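Local coordinates for uncharacterized protein (Magnetospirillum magneticum AMB-1, PDB 5MU5) that probably transfers a sugar, likely a nonulosonic acid, onto flagellin as a Maf-family glycosyltransferase and is involved in formation of the flagella, at residues I65-T70 with Y133-L138; R260-L264 with V364-F368; R473-G477 with V496-N500. One frame throughout, in Å; residues are numbered along the deposited sequence.

Interaction 1. Residues I65-T70 with Y133-L138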
loop_
_atom_site.group_PDB
_atom_site.type_symbol
_atom_site.label_atom_id
_atom_site.label_comp_id
_atom_site.label_asym_id
_atom_site.label_seq_id
_atom_site.Cartn_x
_atom_site.Cartn_y
_atom_site.Cartn_z
ATOM N N ILE A 65 14.217 -13.168 32.196
ATOM C CA ILE A 65 14.105 -12.453 30.935
ATOM C C ILE A 65 15.416 -12.535 30.142
ATOM O O ILE A 65 15.399 -12.690 28.910
ATOM C CB ILE A 65 13.628 -10.978 31.130
ATOM C CG1 ILE A 65 13.068 -10.418 29.835
ATOM C CG2 ILE A 65 14.732 -10.040 31.596
ATOM C CD1 ILE A 65 11.870 -11.190 29.315
ATOM N N GLU A 66 16.543 -12.463 30.845
ATOM C CA GLU A 66 17.844 -12.540 30.189
ATOM C C GLU A 66 18.101 -13.923 29.620
ATOM O O GLU A 66 18.699 -14.045 28.553
ATOM C CB GLU A 66 18.971 -12.113 31.133
ATOM C CG GLU A 66 19.049 -10.594 31.338
ATOM C CD GLU A 66 20.180 -10.160 32.266
ATOM O OE1 GLU A 66 20.830 -11.026 32.885
ATOM O OE2 GLU A 66 20.423 -8.946 32.383
ATOM N N ASP A 67 17.645 -14.960 30.329
ATOM C CA ASP A 67 17.799 -16.340 29.871
ATOM C C ASP A 67 16.936 -16.607 28.646
ATOM O O ASP A 67 17.332 -17.360 27.755
ATOM C CB ASP A 67 17.469 -17.362 30.994
ATOM C CG ASP A 67 18.568 -17.447 32.076
ATOM O OD1 ASP A 67 19.705 -16.986 31.826
ATOM O OD2 ASP A 67 18.296 -17.967 33.185
ATOM N N MET A 68 15.748 -16.013 28.608
ATOM C CA MET A 68 14.877 -16.158 27.446
ATOM C C MET A 68 15.511 -15.544 26.212
ATOM O O MET A 68 15.421 -16.127 25.141
ATOM C CB MET A 68 13.516 -15.531 27.686
ATOM C CG MET A 68 12.681 -16.338 28.649
ATOM S SD MET A 68 11.104 -15.557 29.030
ATOM C CE MET A 68 10.326 -15.514 27.409
ATOM N N ALA A 69 16.158 -14.389 26.365
ATOM C CA ALA A 69 16.819 -13.722 25.243
ATOM C C ALA A 69 17.986 -14.568 24.751
ATOM O O ALA A 69 18.176 -14.738 23.557
ATOM C CB ALA A 69 17.290 -12.322 25.637
ATOM N N THR A 70 18.755 -15.117 25.681
ATOM C CA THR A 70 19.856 -16.016 25.340
ATOM C C THR A 70 19.390 -17.306 24.656
ATOM O O THR A 70 19.970 -17.739 23.669
ATOM C CB THR A 70 20.607 -16.403 26.616
ATOM O OG1 THR A 70 21.147 -15.217 27.196
ATOM C CG2 THR A 70 21.718 -17.409 26.326
ATOM N N TYR A 133 16.537 -5.004 30.234
ATOM C CA TYR A 133 17.573 -6.008 30.494
ATOM C C TYR A 133 17.813 -6.948 29.279
ATOM O O TYR A 133 18.928 -7.398 29.049
ATOM C CB TYR A 133 17.202 -6.839 31.725
ATOM C CG TYR A 133 17.177 -6.067 33.032
ATOM C CD1 TYR A 133 18.272 -5.303 33.424
ATOM C CD2 TYR A 133 16.083 -6.136 33.890
ATOM C CE1 TYR A 133 18.277 -4.609 34.618
ATOM C CE2 TYR A 133 16.076 -5.451 35.095
ATOM C CZ TYR A 133 17.182 -4.682 35.450
ATOM O OH TYR A 133 17.220 -3.982 36.634
ATOM N N GLN A 134 16.778 -7.228 28.497
ATOM C CA GLN A 134 16.929 -8.075 27.308
ATOM C C GLN A 134 17.760 -7.458 26.183
ATOM O O GLN A 134 18.436 -8.183 25.458
ATOM C CB GLN A 134 15.550 -8.508 26.746
ATOM C CG GLN A 134 14.649 -7.400 26.178
ATOM C CD GLN A 134 13.911 -6.584 27.241
ATOM O OE1 GLN A 134 14.079 -6.805 28.432
ATOM N NE2 GLN A 134 13.096 -5.638 26.806
ATOM N N LEU A 135 17.737 -6.133 26.053
ATOM C CA LEU A 135 18.358 -5.434 24.895
ATOM C C LEU A 135 19.816 -5.722 24.578
ATOM O O LEU A 135 20.127 -6.072 23.454
ATOM C CB LEU A 135 18.165 -3.914 24.982
ATOM C CG LEU A 135 16.777 -3.395 24.655
ATOM C CD1 LEU A 135 16.773 -1.881 24.802
ATOM C CD2 LEU A 135 16.333 -3.790 23.256
ATOM N N PRO A 136 20.720 -5.547 25.545
ATOM C CA PRO A 136 22.104 -5.861 25.229
ATOM C C PRO A 136 22.240 -7.207 24.541
ATOM O O PRO A 136 22.904 -7.306 23.524
ATOM C CB PRO A 136 22.779 -5.914 26.602
ATOM C CG PRO A 136 21.930 -5.093 27.506
ATOM C CD PRO A 136 20.544 -5.079 26.937
ATOM N N ILE A 137 21.590 -8.229 25.086
ATOM C CA ILE A 137 21.697 -9.597 24.559
ATOM C C ILE A 137 21.122 -9.747 23.144
ATOM O O ILE A 137 21.770 -10.313 22.275
ATOM C CB ILE A 137 21.018 -10.619 25.505
ATOM C CG1 ILE A 137 21.724 -10.629 26.866
ATOM C CG2 ILE A 137 21.048 -12.024 24.896
ATOM C CD1 ILE A 137 20.944 -11.301 27.982
ATOM N N LEU A 138 19.916 -9.236 22.916
ATOM C CA LEU A 138 19.272 -9.330 21.599
ATOM C C LEU A 138 20.080 -8.581 20.526
ATOM O O LEU A 138 20.214 -9.039 19.402
ATOM C CB LEU A 138 17.834 -8.773 21.656
ATOM C CG LEU A 138 16.813 -9.455 22.583
ATOM C CD1 LEU A 138 15.515 -8.647 22.686
ATOM C CD2 LEU A 138 16.505 -10.845 22.084
#
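Ile-137 meets the other helix with both of its branches. Its CD1 lies against the Glu-66 turn, 3.6 Å from Glu-66 O and 3.8 Å from Glu-66 CB, and the two side chains cross at about a right angle. Its CG2 points to Ala-69, 3.8 Å from Ala-69 CB. With chi1 of Ile-137 at -62°, CG2 faces Ala-69, and the extended chi2 (165°) carries CD1 on to Glu-66. The Ala-69 methyl also touches Leu-138 CD2 at 3.9 Å, roughly at a right angle to the direction of Ile-137 CG2.

Thr-70 turns its OG1 back to Glu-66 O, a 3.0 Å hydrogen bond. The same oxygen accepts from Thr-70 N on the opposite face of its plane, and Ile-137 CD1 packs beside it.

At the other end of the contact, Ile-65 places CG2 4.0 Å from Tyr-133 CB, the side chains again crossing at about a right angle. The Glu-66 chain runs extended beyond CG. Its OE2 comes near Tyr-133 CB, and the carboxylate stands almost perpendicular to the ring. Glu-66 is paired with Arg-62, and Tyr-133 OH reaches Leu-47 O. Gln-134 sends NE2 to Leu-129 O, while its OE1, 4.0 Å from Ile-65 CG1, is buried without a polar partner.

No hydrogen bond joins the segments. The two helical segments run nearly parallel, their axes 8.9 Å apart at closest approach. With Phe-213 of strand 211-214 touching Ile-65, Gln-134 and Leu-138, they pack beside the parallel sheet of the Maf N-terminal domain, a layered alpha/beta architecture.

Interaction 2. Residues R260-L264 with V364-F368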
loop_
_atom_site.group_PDB
_atom_site.type_symbol
_atom_site.label_atom_id
_atom_site.label_comp_id
_atom_site.label_asym_id
_atom_site.label_seq_id
_atom_site.Cartn_x
_atom_site.Cartn_y
_atom_site.Cartn_z
ATOM N N ARG A 260 -8.616 15.571 -28.642
ATOM C CA ARG A 260 -9.417 16.185 -27.625
ATOM C C ARG A 260 -9.526 15.255 -26.414
ATOM O O ARG A 260 -9.724 14.048 -26.533
ATOM C CB ARG A 260 -10.817 16.535 -28.154
ATOM C CG ARG A 260 -10.866 17.694 -29.144
ATOM C CD ARG A 260 -12.288 18.239 -29.308
ATOM N NE ARG A 260 -13.208 17.253 -29.889
ATOM C CZ ARG A 260 -13.378 17.032 -31.195
ATOM N NH1 ARG A 260 -12.693 17.721 -32.106
ATOM N NH2 ARG A 260 -14.242 16.106 -31.597
ATOM N N TYR A 261 -9.325 15.842 -25.250
ATOM C CA TYR A 261 -9.685 15.219 -24.012
ATOM C C TYR A 261 -9.689 16.349 -23.024
ATOM O O TYR A 261 -9.172 17.426 -23.312
ATOM C CB TYR A 261 -8.706 14.117 -23.596
ATOM C CG TYR A 261 -7.330 14.614 -23.280
ATOM C CD1 TYR A 261 -7.011 15.076 -22.013
ATOM C CD2 TYR A 261 -6.338 14.605 -24.249
ATOM C CE1 TYR A 261 -5.735 15.519 -21.719
ATOM C CE2 TYR A 261 -5.045 15.039 -23.964
ATOM C CZ TYR A 261 -4.756 15.502 -22.700
ATOM O OH TYR A 261 -3.491 15.953 -22.411
ATOM N N SER A 262 -10.287 16.097 -21.873
ATOM C CA SER A 262 -10.289 17.035 -20.780
ATOM C C SER A 262 -9.814 16.340 -19.506
ATOM O O SER A 262 -9.635 15.124 -19.484
ATOM C CB SER A 262 -11.674 17.611 -20.586
ATOM O OG SER A 262 -12.113 18.299 -21.738
ATOM N N ILE A 263 -9.592 17.139 -18.470
ATOM C CA ILE A 263 -9.027 16.697 -17.218
ATOM C C ILE A 263 -9.993 17.026 -16.110
ATOM O O ILE A 263 -10.487 18.151 -16.038
ATOM C CB ILE A 263 -7.733 17.460 -16.897
ATOM C CG1 ILE A 263 -6.714 17.309 -18.023
ATOM C CG2 ILE A 263 -7.130 16.928 -15.609
ATOM C CD1 ILE A 263 -6.383 15.863 -18.341
ATOM N N LEU A 264 -10.244 16.060 -15.236
ATOM C CA LEU A 264 -11.141 16.248 -14.106
ATOM C C LEU A 264 -10.554 17.174 -13.035
ATOM O O LEU A 264 -9.374 17.113 -12.714
ATOM C CB LEU A 264 -11.488 14.902 -13.504
ATOM C CG LEU A 264 -12.541 14.908 -12.396
ATOM C CD1 LEU A 264 -13.291 13.581 -12.340
ATOM C CD2 LEU A 264 -11.906 15.188 -11.039
ATOM N N VAL A 364 -14.065 12.475 -23.785
ATOM C CA VAL A 364 -13.298 11.778 -22.769
ATOM C C VAL A 364 -12.670 12.734 -21.761
ATOM O O VAL A 364 -12.041 13.703 -22.137
ATOM C CB VAL A 364 -12.167 10.953 -23.432
ATOM C CG1 VAL A 364 -11.363 10.179 -22.396
ATOM C CG2 VAL A 364 -12.748 9.973 -24.442
ATOM N N VAL A 365 -12.853 12.431 -20.485
ATOM C CA VAL A 365 -12.248 13.156 -19.389
ATOM C C VAL A 365 -11.392 12.190 -18.559
ATOM O O VAL A 365 -11.838 11.090 -18.215
ATOM C CB VAL A 365 -13.298 13.751 -18.453
ATOM C CG1 VAL A 365 -12.614 14.559 -17.365
ATOM C CG2 VAL A 365 -14.275 14.623 -19.232
ATOM N N TYR A 366 -10.169 12.610 -18.242
ATOM C CA TYR A 366 -9.249 11.806 -17.472
ATOM C C TYR A 366 -9.024 12.385 -16.082
ATOM O O TYR A 366 -8.996 13.583 -15.909
ATOM C CB TYR A 366 -7.876 11.731 -18.152
ATOM C CG TYR A 366 -7.894 11.015 -19.457
ATOM C CD1 TYR A 366 -8.227 9.684 -19.522
ATOM C CD2 TYR A 366 -7.588 11.686 -20.639
ATOM C CE1 TYR A 366 -8.255 9.028 -20.723
ATOM C CE2 TYR A 366 -7.626 11.046 -21.851
ATOM C CZ TYR A 366 -7.947 9.721 -21.886
ATOM O OH TYR A 366 -7.985 9.086 -23.089
ATOM N N TYR A 367 -8.835 11.518 -15.098
ATOM C CA TYR A 367 -8.310 11.949 -13.813
ATOM C C TYR A 367 -6.976 11.206 -13.670
ATOM O O TYR A 367 -6.727 10.202 -14.356
ATOM C CB TYR A 367 -9.269 11.640 -12.681
ATOM C CG TYR A 367 -9.329 10.187 -12.304
ATOM C CD1 TYR A 367 -10.171 9.322 -12.947
ATOM C CD2 TYR A 367 -8.515 9.685 -11.299
ATOM C CE1 TYR A 367 -10.206 7.969 -12.602
ATOM C CE2 TYR A 367 -8.549 8.354 -10.943
ATOM C CZ TYR A 367 -9.387 7.500 -11.599
ATOM O OH TYR A 367 -9.413 6.181 -11.209
ATOM N N PHE A 368 -6.116 11.714 -12.806
ATOM C CA PHE A 368 -4.803 11.130 -12.629
ATOM C C PHE A 368 -4.762 10.208 -11.440
ATOM O O PHE A 368 -4.965 10.611 -10.297
ATOM C CB PHE A 368 -3.730 12.215 -12.591
ATOM C CG PHE A 368 -3.547 12.834 -13.911
ATOM C CD1 PHE A 368 -4.366 13.860 -14.309
ATOM C CD2 PHE A 368 -2.657 12.290 -14.817
ATOM C CE1 PHE A 368 -4.263 14.380 -15.573
ATOM C CE2 PHE A 368 -2.521 12.825 -16.082
ATOM C CZ PHE A 368 -3.331 13.871 -16.461
#
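Ser-262 and Ile-263 pair in parallel with Val-365 and Tyr-366. Three backbone hydrogen bonds join the strands. Ser-262 N donates to Val-364 O at 3.0 Å, in the carbonyl plane. Tyr-366 N donates to Ser-262 O at 2.9 Å, and Leu-264 N to Tyr-366 O at 2.9 Å. The last is close to straight, at 170°. CA-H...O contacts reinforce the ladder, among them Val-365 CA to Ser-262 O at 3.3 Å.

The aromatic contact lies on the face of Ile-263 and Tyr-366. Tyr-366 turns an edge toward the ring face of Tyr-261 in an offset edge-to-face pair. The centroids are 5.6 Å apart and the planes 60° apart. The first torsion of Tyr-261 (chi1 65°) places its ring beside Tyr-366, whose CE2 comes against Tyr-261 CB and CG.

Apolar packing continues along the strands. Ile-263 CD1 lies 3.8 Å from Phe-368 CE1, and Ile-263 CG2 meets the edge of that ring in its plane. Leu-264 CB rests 4.0 Å from Val-365 CG1 and equally far, 4.0 Å, from Tyr-367 CB.

Tyr-367 OH bonds to Ser-389 OG. Strand 363-367 also bonds to strand 346-350, and strand 262-263 to the antiparallel strand 530-531. This is parallel pairing near one end of a largely parallel sheet with helices packed against it, an alpha/beta fold in the MptE-like region.

Interaction 3. Residues R473-G477 with V496-N500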
loop_
_atom_site.group_PDB
_atom_site.type_symbol
_atom_site.label_atom_id
_atom_site.label_comp_id
_atom_site.label_asym_id
_atom_site.label_seq_id
_atom_site.Cartn_x
_atom_site.Cartn_y
_atom_site.Cartn_z
ATOM N N ARG A 473 -16.372 -1.909 -0.436
ATOM C CA ARG A 473 -17.324 -1.357 0.530
ATOM C C ARG A 473 -16.690 -0.365 1.485
ATOM O O ARG A 473 -17.272 0.690 1.779
ATOM C CB ARG A 473 -17.938 -2.481 1.345
ATOM C CG ARG A 473 -18.898 -2.027 2.433
ATOM C CD ARG A 473 -19.093 -3.151 3.436
ATOM N NE ARG A 473 -17.892 -3.325 4.220
ATOM C CZ ARG A 473 -17.695 -4.300 5.098
ATOM N NH1 ARG A 473 -18.644 -5.205 5.322
ATOM N NH2 ARG A 473 -16.536 -4.363 5.748
ATOM N N ASP A 474 -15.520 -0.712 2.027
ATOM C CA ASP A 474 -14.845 0.197 2.951
ATOM C C ASP A 474 -14.403 1.490 2.244
ATOM O O ASP A 474 -14.449 2.566 2.845
ATOM C CB ASP A 474 -13.647 -0.484 3.655
ATOM C CG ASP A 474 -14.078 -1.605 4.654
ATOM O OD1 ASP A 474 -15.282 -1.958 4.768
ATOM O OD2 ASP A 474 -13.187 -2.151 5.336
ATOM N N ALA A 475 -13.988 1.406 0.974
ATOM C CA ALA A 475 -13.529 2.627 0.272
ATOM C C ALA A 475 -14.715 3.567 -0.016
ATOM O O ALA A 475 -14.587 4.793 0.072
ATOM C CB ALA A 475 -12.751 2.291 -0.992
ATOM N N LEU A 476 -15.876 2.984 -0.284
ATOM C CA LEU A 476 -17.094 3.753 -0.515
ATOM C C LEU A 476 -17.529 4.492 0.725
ATOM O O LEU A 476 -17.816 5.684 0.660
ATOM C CB LEU A 476 -18.240 2.859 -0.978
ATOM C CG LEU A 476 -18.192 2.322 -2.402
ATOM C CD1 LEU A 476 -19.356 1.375 -2.643
ATOM C CD2 LEU A 476 -18.213 3.453 -3.412
ATOM N N GLY A 477 -17.576 3.804 1.862
ATOM C CA GLY A 477 -17.950 4.439 3.126
ATOM C C GLY A 477 -16.979 5.531 3.503
ATOM O O GLY A 477 -17.346 6.623 3.953
ATOM N N VAL A 496 -24.661 -5.569 0.576
ATOM C CA VAL A 496 -24.106 -5.214 1.880
ATOM C C VAL A 496 -24.466 -3.803 2.333
ATOM O O VAL A 496 -24.686 -2.904 1.520
ATOM C CB VAL A 496 -22.555 -5.243 1.947
ATOM C CG1 VAL A 496 -22.011 -6.612 1.659
ATOM C CG2 VAL A 496 -21.928 -4.186 1.039
ATOM N N MET A 497 -24.465 -3.632 3.647
ATOM C CA MET A 497 -24.570 -2.333 4.281
ATOM C C MET A 497 -23.252 -1.567 4.037
ATOM O O MET A 497 -22.144 -2.082 4.262
ATOM C CB MET A 497 -24.779 -2.520 5.800
ATOM C CG MET A 497 -24.976 -1.222 6.575
ATOM S SD MET A 497 -26.510 -0.365 6.119
ATOM C CE MET A 497 -27.630 -1.277 7.201
ATOM N N ILE A 498 -23.371 -0.340 3.558
ATOM C CA ILE A 498 -22.230 0.534 3.358
ATOM C C ILE A 498 -22.325 1.682 4.378
ATOM O O ILE A 498 -23.367 2.325 4.499
ATOM C CB ILE A 498 -22.224 1.086 1.928
ATOM C CG1 ILE A 498 -22.252 -0.076 0.920
ATOM C CG2 ILE A 498 -21.020 1.974 1.704
ATOM C CD1 ILE A 498 -22.562 0.341 -0.503
ATOM N N GLU A 499 -21.259 1.903 5.137
ATOM C CA GLU A 499 -21.203 3.028 6.077
ATOM C C GLU A 499 -21.465 4.354 5.374
ATOM O O GLU A 499 -21.103 4.539 4.208
ATOM C CB GLU A 499 -19.805 3.169 6.709
ATOM C CG GLU A 499 -19.405 2.089 7.677
ATOM C CD GLU A 499 -17.998 2.302 8.232
ATOM O OE1 GLU A 499 -17.732 3.362 8.845
ATOM O OE2 GLU A 499 -17.149 1.399 8.076
ATOM N N ASN A 500 -22.027 5.286 6.130
ATOM C CA ASN A 500 -22.351 6.616 5.667
ATOM C C ASN A 500 -23.400 6.672 4.563
ATOM O O ASN A 500 -23.443 7.636 3.804
ATOM C CB ASN A 500 -21.076 7.331 5.270
ATOM C CG ASN A 500 -20.172 7.545 6.446
ATOM O OD1 ASN A 500 -20.604 8.086 7.426
ATOM N ND2 ASN A 500 -18.927 7.142 6.345
HETATM O O HOH W 1 -18.479 1.068 4.176
HETATM O O HOH W 2 -21.585 -4.662 5.433
HETATM O O HOH W 3 -17.505 -0.526 6.091
#
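Arg-473 leans from helix 467-482 onto the loop residues Val-496 and Met-497. CB leaves the helix toward the loop. CG is trans to the backbone N (chi1 177°), which carries the chain over to Val-496, with CG 4.0 Å from Val-496 CG2. CD lies 3.3 Å from Met-497 O. The arginine and Val-496 side chains cross at about a right angle. The bend at chi3 (71°) then folds NE back to the neighbouring Asp-474. NE and NH2 both grip Asp-474 OD1 side-on, NH2 at 2.9 Å, with that oxygen in the guanidinium plane. NH1 points another way. It pairs with Glu-455 and also gives a hydrogen bond to a water that donates to Met-497 O.

Beyond this arm the helix backbone takes over. A second water bridges Arg-473 O and Glu-499 N. Ile-498 sets CG2 against the same turn, 4.0 Å from Leu-476 CB and 3.9 Å from Gly-477 N. Gly-477 brings the chains together, its CA 3.3 Å from Glu-499 O in a CA-H...O contact. Asn-500 ND2 donates to Gly-477 O at 2.9 Å, from above the carbonyl plane, and its OD1 takes a bond from Arg-484. A third water links Asp-474 OD1 with Glu-499 OE2.

The loop is therefore held to the helix by one direct hydrogen bond, three waters and apolar packing. The paired guanidinium fixes the arginine's rotation, and the water between the two carboxylates probably eases their like charges.

How the interactions relate
The three contacts follow one another along the chain, each closing before the next opens. Interaction 1 belongs to the N-terminal domain and packs beside its own four-stranded parallel sheet. Its centre lies about 59 Å from the centre of interaction 2 and about 46 Å from that of interaction 3, and interactions 1 and 2 fall on opposite sides of the chain's centre. Interactions 2 and 3 are closer, with nearest atoms about 11 Å apart. Interaction 2 pairs strands near one end of the large mixed sheet. Interaction 3 holds the loop that leads into strand 502-503, at the other end. Helix 393-404 touches both. The contacts thus sample two separate alpha/beta units of this putative flagellin glycosyltransferase.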